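Local coordinates for protein aeromonas extracellular serine protease (Aeromonas sobria, PDB 3WQB) that cleaves peptide bonds after paired basic residues, one of them lysine, as a secreted calcium-binding serine protease of the furin type and a probable virulence factor, at residues Gly80-His85 against Asp297-Asp302. The protein carries 1 engineered substitution. Residues are numbered along the deposited sequence; the frame is centred on the assembly and turned at random.
Sequences GLAIAH and DLPGCD. With CA (calcium ion), chain E.
Ala82 packs against Leu298 and Pro299, and His85 lies against Pro299, in a small, mostly apolar loop-to-loop contact, where the chain leaving strand 73-77 of the central parallel sheet meets a calcium-binding loop that follows strand 293-296. The Ala82 methyl points at the other segment and meets two carbons of it: CB is 3.7 Å from Pro299 CD and 4.1 Å from Leu298 CD2. Leu298 turns its CB away from Ala82; with CG anti to the carbonyl carbon (chi1 -60°) one methyl of its fork still reaches back to that residue, and the side chain also rests on Thr117 of helix 115-124. Ala82 is held in a compact bend, at once the centre of an inverse gamma turn and the first residue of a type I beta turn that His85 N closes with a 3.0 Å hydrogen bond to Ala82 O. This turn, with CG of the histidine anti to its backbone N (chi1 -164°), brings the His85 ring beside Pro299, whose CD lies 4.0 Å from His85 CD2 in an oblique approach. The strongest polar partner of His85 is Asp327, outside the two segments. In this subtilisin-type domain of the furin subfamily, the 297-302 loop wraps one of the enzyme's three calcium ions: Asp297 OD2, Leu298 O and Gly300 O each bind calcium at 2.4 Å, and the backbone oxygens of Met303, Asn306 and Cys326 complete the site. Asp297 OD1 accepts a hydrogen bond from Tyr305 N, fixing the carboxylate's rotation while its other oxygen grips the metal. Beyond Gly300, Cys301 ties the loop to Cys326 by a disulfide.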
ATOM      1  N   GLY A  80       6.693  14.716   5.464  1.00 11.88           N
ATOM      2  CA  GLY A  80       7.218  16.055   5.237  1.00 12.53           C
ATOM      3  C   GLY A  80       7.696  16.237   3.814  1.00 12.04           C
ATOM      4  O   GLY A  80       7.717  15.291   3.024  1.00 12.49           O
ATOM      5  N   LEU A  81       8.055  17.472   3.485  1.00 11.64           N
ATOM      6  CA  LEU A  81       8.642  17.803   2.198  1.00 12.04           C
ATOM      7  C   LEU A  81       9.406  19.098   2.369  1.00 11.65           C
ATOM      8  O   LEU A  81       8.821  20.119   2.737  1.00 11.57           O
ATOM      9  CB  LEU A  81       7.551  17.969   1.128  1.00 12.53           C
ATOM     10  CG  LEU A  81       7.957  18.510  -0.253  1.00 15.58           C
ATOM     11  CD1 LEU A  81       9.145  17.790  -0.870  1.00 17.27           C
ATOM     12  CD2 LEU A  81       6.758  18.508  -1.212  1.00 16.92           C
ATOM     13  N   ALA A  82      10.710  19.054   2.105  1.00 11.55           N
ATOM     14  CA  ALA A  82      11.548  20.253   2.183  1.00 11.83           C
ATOM     15  C   ALA A  82      11.323  21.080   0.913  1.00 12.20           C
ATOM     16  O   ALA A  82      12.050  20.953  -0.080  1.00 12.59           O
ATOM     17  CB  ALA A  82      12.999  19.877   2.346  1.00 12.23           C
ATOM     18  N   ILE A  83      10.290  21.915   0.958  1.00 12.04           N
ATOM     19  CA  ILE A  83       9.817  22.644  -0.221  1.00 12.72           C
ATOM     20  C   ILE A  83      10.809  23.657  -0.794  1.00 12.88           C
ATOM     21  O   ILE A  83      10.665  24.065  -1.947  1.00 13.74           O
ATOM     22  CB  ILE A  83       8.438  23.318   0.017  1.00 12.70           C
ATOM     23  CG1 ILE A  83       8.473  24.248   1.238  1.00 13.52           C
ATOM     24  CG2 ILE A  83       7.339  22.262   0.117  1.00 13.70           C
ATOM     25  CD1 ILE A  83       7.348  25.266   1.260  1.00 15.15           C
ATOM     26  N   ALA A  84      11.806  24.053  -0.006  1.00 12.60           N
ATOM     27  CA  ALA A  84      12.840  24.960  -0.496  1.00 12.54           C
ATOM     28  C   ALA A  84      14.091  24.252  -1.051  1.00 12.73           C
ATOM     29  O   ALA A  84      15.049  24.916  -1.449  1.00 13.41           O
ATOM     30  CB  ALA A  84      13.223  25.963   0.583  1.00 13.11           C
ATOM     31  N   HIS A  85      14.082  22.916  -1.094  1.00 12.55           N
ATOM     32  CA  HIS A  85      15.176  22.167  -1.709  1.00 12.45           C
ATOM     33  C   HIS A  85      15.460  22.706  -3.103  1.00 12.46           C
ATOM     34  O   HIS A  85      14.524  22.907  -3.885  1.00 11.88           O
ATOM     35  CB  HIS A  85      14.809  20.690  -1.831  1.00 12.31           C
ATOM     36  CG  HIS A  85      15.983  19.799  -2.098  1.00 11.59           C
ATOM     37  ND1 HIS A  85      16.655  19.780  -3.302  1.00 11.10           N
ATOM     38  CD2 HIS A  85      16.631  18.927  -1.293  1.00 11.83           C
ATOM     39  CE1 HIS A  85      17.650  18.915  -3.234  1.00 11.83           C
ATOM     40  NE2 HIS A  85      17.651  18.377  -2.028  1.00 12.07           N
ATOM     41  N   ASP A 297      17.556  14.596  -0.827  1.00 11.21           N
ATOM     42  CA  ASP A 297      17.587  14.457   0.619  1.00 11.32           C
ATOM     43  C   ASP A 297      17.124  15.753   1.265  1.00 11.57           C
ATOM     44  O   ASP A 297      16.985  16.770   0.585  1.00 12.45           O
ATOM     45  CB  ASP A 297      19.029  14.174   1.047  1.00 11.31           C
ATOM     46  CG  ASP A 297      19.127  13.638   2.456  1.00 11.06           C
ATOM     47  OD1 ASP A 297      18.267  12.810   2.831  1.00 12.05           O
ATOM     48  OD2 ASP A 297      20.055  14.050   3.188  1.00 10.71           O
ATOM     49  N   LEU A 298      16.882  15.729   2.576  1.00 11.41           N
ATOM     50  CA  LEU A 298      16.773  16.993   3.296  1.00 11.70           C
ATOM     51  C   LEU A 298      18.057  17.797   3.069  1.00 12.32           C
ATOM     52  O   LEU A 298      19.152  17.235   3.136  1.00 12.83           O
ATOM     53  CB  LEU A 298      16.550  16.776   4.787  1.00 12.13           C
ATOM     54  CG  LEU A 298      15.293  16.011   5.196  1.00 11.13           C
ATOM     55  CD1 LEU A 298      15.170  15.961   6.711  1.00 12.32           C
ATOM     56  CD2 LEU A 298      14.057  16.637   4.588  1.00 12.09           C
ATOM     57  N   PRO A 299      17.929  19.102   2.764  1.00 13.38           N
ATOM     58  CA  PRO A 299      19.138  19.858   2.408  1.00 13.85           C
ATOM     59  C   PRO A 299      20.122  20.029   3.568  1.00 14.24           C
ATOM     60  O   PRO A 299      19.713  20.129   4.727  1.00 14.81           O
ATOM     61  CB  PRO A 299      18.594  21.216   1.953  1.00 14.61           C
ATOM     62  CG  PRO A 299      17.196  21.298   2.468  1.00 15.46           C
ATOM     63  CD  PRO A 299      16.699  19.907   2.633  1.00 13.47           C
ATOM     64  N   GLY A 300      21.410  20.045   3.244  1.00 13.99           N
ATOM     65  CA  GLY A 300      22.443  20.291   4.238  1.00 13.76           C
ATOM     66  C   GLY A 300      23.007  19.013   4.820  1.00 13.96           C
ATOM     67  O   GLY A 300      22.369  17.959   4.784  1.00 14.15           O
ATOM     68  N   CYS A 301      24.205  19.115   5.373  1.00 14.60           N
ATOM     69  CA  CYS A 301      24.857  17.965   5.969  1.00 15.12           C
ATOM     70  C   CYS A 301      24.444  17.781   7.435  1.00 14.53           C
ATOM     71  O   CYS A 301      24.951  16.904   8.115  1.00 14.70           O
ATOM     72  CB  CYS A 301      26.377  18.039   5.780  1.00 16.06           C
ATOM     73  SG  CYS A 301      26.916  18.071   4.031  1.00 20.32           S
ATOM     74  N   ASP A 302      23.490  18.587   7.890  1.00 14.37           N
ATOM     75  CA  ASP A 302      22.921  18.442   9.231  1.00 14.83           C
ATOM     76  C   ASP A 302      21.522  17.825   9.256  1.00 14.20           C
ATOM     77  O   ASP A 302      20.964  17.601  10.331  1.00 14.10           O
ATOM     78  CB  ASP A 302      22.885  19.797   9.940  1.00 15.42           C
ATOM     79  CG  ASP A 302      22.098  20.843   9.166  1.00 17.68           C
ATOM     80  OD1 ASP A 302      21.920  20.702   7.930  1.00 20.95           O
ATOM     81  OD2 ASP A 302      21.662  21.829   9.798  1.00 21.27           O
TER
HETATM   82 CA    CA E 903      21.172  16.105   3.830  1.00 15.66          CA